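Local coordinates for proline dipeptidase (Streptococcus agalactiae, PDB 3OOO), which is probably a manganese-dependent peptidase of the M24B family, cleaving dipeptides that end in proline, and is represented here by its N-terminal creatinase/prolidase domain, at residues S79-P82 / W83-I86; N104-V107 / T108-Q111. One frame throughout, in Å; residues are numbered along the deposited sequence.

Contact 1 of 2, residues S79-P82 / W83-I86; sequences SENP and WQKI
N81 caps the start of helix 82-89, its side-chain oxygen facing the backbone amides of W83 and Q84. With CG anti to the backbone N (chi1 180°), its OD1 turns back over the first turn and accepts from Q84 N at 3.1 Å, nearly straight at the hydrogen, although this donor stands above the plane of the amide rather than on a lone pair. A weak, more bent bond from W83 N reaches the same OD1 at 2.9 Å. One side-chain oxygen thus serves two amides of the first turn. In the conformer of Q84 described, one of two, the carboxamide of N81 lies stacked on that of Q84, their planes 22° apart, while the two side chains cross at about a right angle. N81 CB lies 3.6 Å from Q84 CD. ND2 of N81 and OE1 of Q84 are near each other but poorly aimed for a hydrogen bond. N81 O accepts from K85 N at 3.0 Å, and P82 O accepts from I86 N.

P82 CG sits over one face of the W83 indole, 4.1 Å from the centroid of the five-membered ring, in a CH-pi contact. At the outer side K85, in one of its two conformers and bent at chi2 (74°), brings NZ to E80 OE2 at 3.5 Å, a long salt bridge. A water donates to E80 OE1 and, in that same conformer, weakly accepts from K85 NZ; OE1 also receives I77 N, which ties the carboxylate to the start of the same loop, just past strand 73-76.

P82, K85 and I86 pack on F56 of strand 54-58, P82 and K85 also on Y76 of strand 73-76, and W83 and I86 reach across to helix 107-116.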
loop_
_atom_site.group_PDB
_atom_site.type_symbol
_atom_site.label_atom_id
_atom_site.label_comp_id
_atom_site.label_asym_id
_atom_site.label_seq_id
_atom_site.Cartn_x
_atom_site.Cartn_y
_atom_site.Cartn_z
ATOM N N SER A 79 -3.931 -21.444 7.850
ATOM C CA SER A 79 -4.204 -22.389 6.770
ATOM C C SER A 79 -5.390 -21.976 5.895
ATOM O O SER A 79 -5.641 -22.594 4.854
ATOM C CB SER A 79 -4.430 -23.789 7.330
ATOM O OG SER A 79 -5.512 -23.817 8.235
ATOM N N GLU A 80 -6.109 -20.936 6.311
ATOM C CA GLU A 80 -7.258 -20.441 5.556
ATOM C C GLU A 80 -6.891 -19.266 4.663
ATOM O O GLU A 80 -6.071 -18.418 5.025
ATOM C CB GLU A 80 -8.390 -20.025 6.504
ATOM C CG GLU A 80 -9.026 -21.182 7.252
ATOM C CD GLU A 80 -10.080 -20.741 8.242
ATOM O OE1 GLU A 80 -9.813 -19.830 9.049
ATOM O OE2 GLU A 80 -11.179 -21.327 8.231
ATOM N N ASN A 81 -7.510 -19.223 3.490
ATOM C CA ASN A 81 -7.403 -18.092 2.587
ATOM C C ASN A 81 -8.298 -16.969 3.129
ATOM O O ASN A 81 -9.526 -17.130 3.185
ATOM C CB ASN A 81 -7.847 -18.533 1.187
ATOM C CG ASN A 81 -7.778 -17.423 0.153
ATOM O OD1 ASN A 81 -8.131 -16.276 0.411
ATOM N ND2 ASN A 81 -7.341 -17.778 -1.046
ATOM N N PRO A 82 -7.693 -15.841 3.556
ATOM C CA PRO A 82 -8.512 -14.797 4.187
ATOM C C PRO A 82 -9.509 -14.159 3.228
ATOM O O PRO A 82 -10.583 -13.746 3.653
ATOM C CB PRO A 82 -7.480 -13.764 4.652
ATOM C CG PRO A 82 -6.304 -13.969 3.740
ATOM C CD PRO A 82 -6.274 -15.450 3.465
ATOM N N TRP A 83 -9.163 -14.091 1.946
ATOM C CA TRP A 83 -10.050 -13.497 0.945
ATOM C C TRP A 83 -11.298 -14.346 0.742
ATOM O O TRP A 83 -12.407 -13.810 0.648
ATOM C CB TRP A 83 -9.301 -13.250 -0.367
ATOM C CG TRP A 83 -7.970 -12.629 -0.111
ATOM C CD1 TRP A 83 -6.745 -13.212 -0.278
ATOM C CD2 TRP A 83 -7.724 -11.324 0.424
ATOM N NE1 TRP A 83 -5.751 -12.340 0.097
ATOM C CE2 TRP A 83 -6.323 -11.174 0.532
ATOM C CE3 TRP A 83 -8.550 -10.259 0.811
ATOM C CZ2 TRP A 83 -5.728 -10.008 1.014
ATOM C CZ3 TRP A 83 -7.958 -9.096 1.287
ATOM C CH2 TRP A 83 -6.556 -8.979 1.384
ATOM N N GLN A 84 -11.116 -15.664 0.697
ATOM C CA GLN A 84 -12.234 -16.600 0.634
ATOM C C GLN A 84 -13.074 -16.523 1.908
ATOM O O GLN A 84 -14.308 -16.598 1.862
ATOM C CB GLN A 84 -11.725 -18.027 0.415
ATOM C CG GLN A 84 -11.110 -18.267 -0.957
ATOM C CD GLN A 84 -10.477 -19.640 -1.079
ATOM O OE1 GLN A 84 -9.651 -19.879 -1.959
ATOM N NE2 GLN A 84 -10.856 -20.548 -0.189
ATOM N N LYS A 85 -12.396 -16.374 3.049
ATOM C CA LYS A 85 -13.077 -16.266 4.337
ATOM C C LYS A 85 -13.981 -15.038 4.366
ATOM O O LYS A 85 -15.128 -15.112 4.811
ATOM C CB LYS A 85 -12.061 -16.202 5.482
ATOM C CG LYS A 85 -12.659 -16.428 6.857
ATOM C CD LYS A 85 -13.001 -17.896 7.059
ATOM C CE LYS A 85 -13.749 -18.102 8.359
ATOM N NZ LYS A 85 -14.213 -19.507 8.482
ATOM N N ILE A 86 -13.455 -13.911 3.893
ATOM C CA ILE A 86 -14.227 -12.674 3.821
ATOM C C ILE A 86 -15.421 -12.858 2.883
ATOM O O ILE A 86 -16.547 -12.498 3.229
ATOM C CB ILE A 86 -13.351 -11.479 3.359
ATOM C CG1 ILE A 86 -12.278 -11.167 4.409
ATOM C CG2 ILE A 86 -14.214 -10.242 3.060
ATOM C CD1 ILE A 86 -11.105 -10.327 3.873
HETATM O O HOH W 1 -11.712 -19.374 10.835
#

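Contact 2 of 2, residues N104-V107 / T108-Q111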
loop_
_atom_site.group_PDB
_atom_site.type_symbol
_atom_site.label_atom_id
_atom_site.label_comp_id
_atom_site.label_asym_id
_atom_site.label_seq_id
_atom_site.Cartn_x
_atom_site.Cartn_y
_atom_site.Cartn_z
ATOM N N ASN A 104 -2.766 3.869 3.692
ATOM C CA ASN A 104 -2.321 2.771 4.560
ATOM C C ASN A 104 -2.308 1.437 3.836
ATOM O O ASN A 104 -1.370 0.649 3.971
ATOM C CB ASN A 104 -3.218 2.658 5.799
ATOM C CG ASN A 104 -2.996 1.357 6.570
ATOM O OD1 ASN A 104 -3.726 0.376 6.389
ATOM N ND2 ASN A 104 -1.979 1.343 7.427
ATOM N N LEU A 105 -3.370 1.191 3.079
ATOM C CA LEU A 105 -3.579 -0.094 2.444
ATOM C C LEU A 105 -2.497 -0.354 1.411
ATOM O O LEU A 105 -2.320 0.446 0.490
ATOM C CB LEU A 105 -4.951 -0.095 1.781
ATOM C CG LEU A 105 -5.530 -1.393 1.230
ATOM C CD1 LEU A 105 -5.888 -2.353 2.353
ATOM C CD2 LEU A 105 -6.758 -1.068 0.391
ATOM N N ASN A 106 -1.773 -1.460 1.552
ATOM C CA ASN A 106 -0.768 -1.794 0.545
ATOM C C ASN A 106 -1.389 -2.425 -0.709
ATOM O O ASN A 106 -2.574 -2.778 -0.721
ATOM C CB ASN A 106 0.418 -2.592 1.128
ATOM C CG ASN A 106 0.076 -4.032 1.452
ATOM O OD1 ASN A 106 -0.862 -4.604 0.905
ATOM N ND2 ASN A 106 0.870 -4.638 2.325
ATOM N N VAL A 107 -0.595 -2.546 -1.767
ATOM C CA VAL A 107 -1.129 -3.030 -3.035
ATOM C C VAL A 107 -1.584 -4.488 -2.938
ATOM O O VAL A 107 -2.609 -4.860 -3.505
ATOM C CB VAL A 107 -0.133 -2.819 -4.194
ATOM C CG1 VAL A 107 -0.718 -3.315 -5.514
ATOM C CG2 VAL A 107 0.215 -1.349 -4.303
ATOM N N THR A 108 -0.828 -5.308 -2.214
ATOM C CA THR A 108 -1.210 -6.702 -2.026
ATOM C C THR A 108 -2.608 -6.812 -1.433
ATOM O O THR A 108 -3.442 -7.569 -1.925
ATOM C CB THR A 108 -0.222 -7.419 -1.117
ATOM O OG1 THR A 108 1.064 -7.408 -1.746
ATOM C CG2 THR A 108 -0.654 -8.864 -0.887
ATOM N N LYS A 109 -2.857 -6.037 -0.384
ATOM C CA LYS A 109 -4.137 -6.097 0.311
ATOM C C LYS A 109 -5.260 -5.474 -0.513
ATOM O O LYS A 109 -6.394 -5.945 -0.487
ATOM C CB LYS A 109 -4.022 -5.457 1.694
ATOM C CG LYS A 109 -3.114 -6.252 2.627
ATOM C CD LYS A 109 -2.893 -5.549 3.937
ATOM C CE LYS A 109 -2.050 -6.437 4.843
ATOM N NZ LYS A 109 -2.383 -6.227 6.260
ATOM N N PHE A 110 -4.931 -4.419 -1.251
ATOM C CA PHE A 110 -5.867 -3.782 -2.171
ATOM C C PHE A 110 -6.319 -4.781 -3.230
ATOM O O PHE A 110 -7.512 -4.925 -3.498
ATOM C CB PHE A 110 -5.183 -2.559 -2.794
ATOM C CG PHE A 110 -6.018 -1.810 -3.796
ATOM C CD1 PHE A 110 -7.295 -1.353 -3.479
ATOM C CD2 PHE A 110 -5.494 -1.514 -5.049
ATOM C CE1 PHE A 110 -8.049 -0.637 -4.415
ATOM C CE2 PHE A 110 -6.238 -0.799 -5.989
ATOM C CZ PHE A 110 -7.516 -0.360 -5.668
ATOM N N GLN A 111 -5.365 -5.498 -3.812
ATOM C CA GLN A 111 -5.703 -6.478 -4.833
ATOM C C GLN A 111 -6.520 -7.628 -4.251
ATOM O O GLN A 111 -7.446 -8.119 -4.900
ATOM C CB GLN A 111 -4.456 -6.933 -5.602
ATOM C CG GLN A 111 -3.863 -5.771 -6.400
ATOM C CD GLN A 111 -2.801 -6.170 -7.400
ATOM O OE1 GLN A 111 -2.188 -7.228 -7.297
ATOM N NE2 GLN A 111 -2.569 -5.299 -8.379
#
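L105 and N106 meet the first turn of helix 107-116 in an N-cap arrangement, with a hydrophobic contact just ahead of the cap. L105 splits its two methyls between neighbouring helix residues. CD1 touches K109 CB at 3.7 Å, whereas CD2 lies by F110 CA and CB, the leucine and phenylalanine side chains crossing at about a right angle. F110 starts toward the loop at CB, but its ring leads away and packs edge-to-face with F102 of the same chain.

N106 is the cap. Its CG occupies the position between the backbone N and the carbonyl carbon (chi1 74°), which carries OD1 in front of the first turn. There OD1 accepts from K109 N at 2.8 Å, and the amide arrives almost in line with the C=O bond, at 176°. The same oxygen touches K109 CG at 3.3 Å, so the base of the lysine chain runs past the cap. Its far end is held elsewhere: NZ donates to the carbonyls of H39 and R41. N106 ND2 is engaged by D103 O of the second subunit, so the two ends of one amide link the helix start to the dimer partner. T108 OG1 is likewise hydrogen-bonded to D103 OD1 of that subunit, and F102 of the second subunit packs against N106, V107 and T108. N106 O meanwhile accepts from F110 N at 2.9 Å, the first i to i+4 bond of the helix.

V107 opens the helix, and V107 O accepts from Q111 N at 2.8 Å. The V107 side chain lies alongside that of Q111, both pointing the same way, with V107 CG1 at 3.9 Å from Q111 NE2.

From the N terminus, the chain first passes through strands 19-22, 44-48, 54-58 and 73-76. Contact 1 then closes the loop that leads from strand 73-76, the outermost strand on one side of the mixed sheet within this chain, into helix 82-89. Strand 97-100 follows, and contact 2 closes the loop from that strand into helix 107-116. The two contacts are in series, neither nested nor crossed, with centres about 16 Å apart. Their helices nevertheless touch, W83 CH2 of contact 1 lying 3.6 Å from K109 O of contact 2. Contact 1 meets no second subunit, whereas contact 2 also joins the dimer interface.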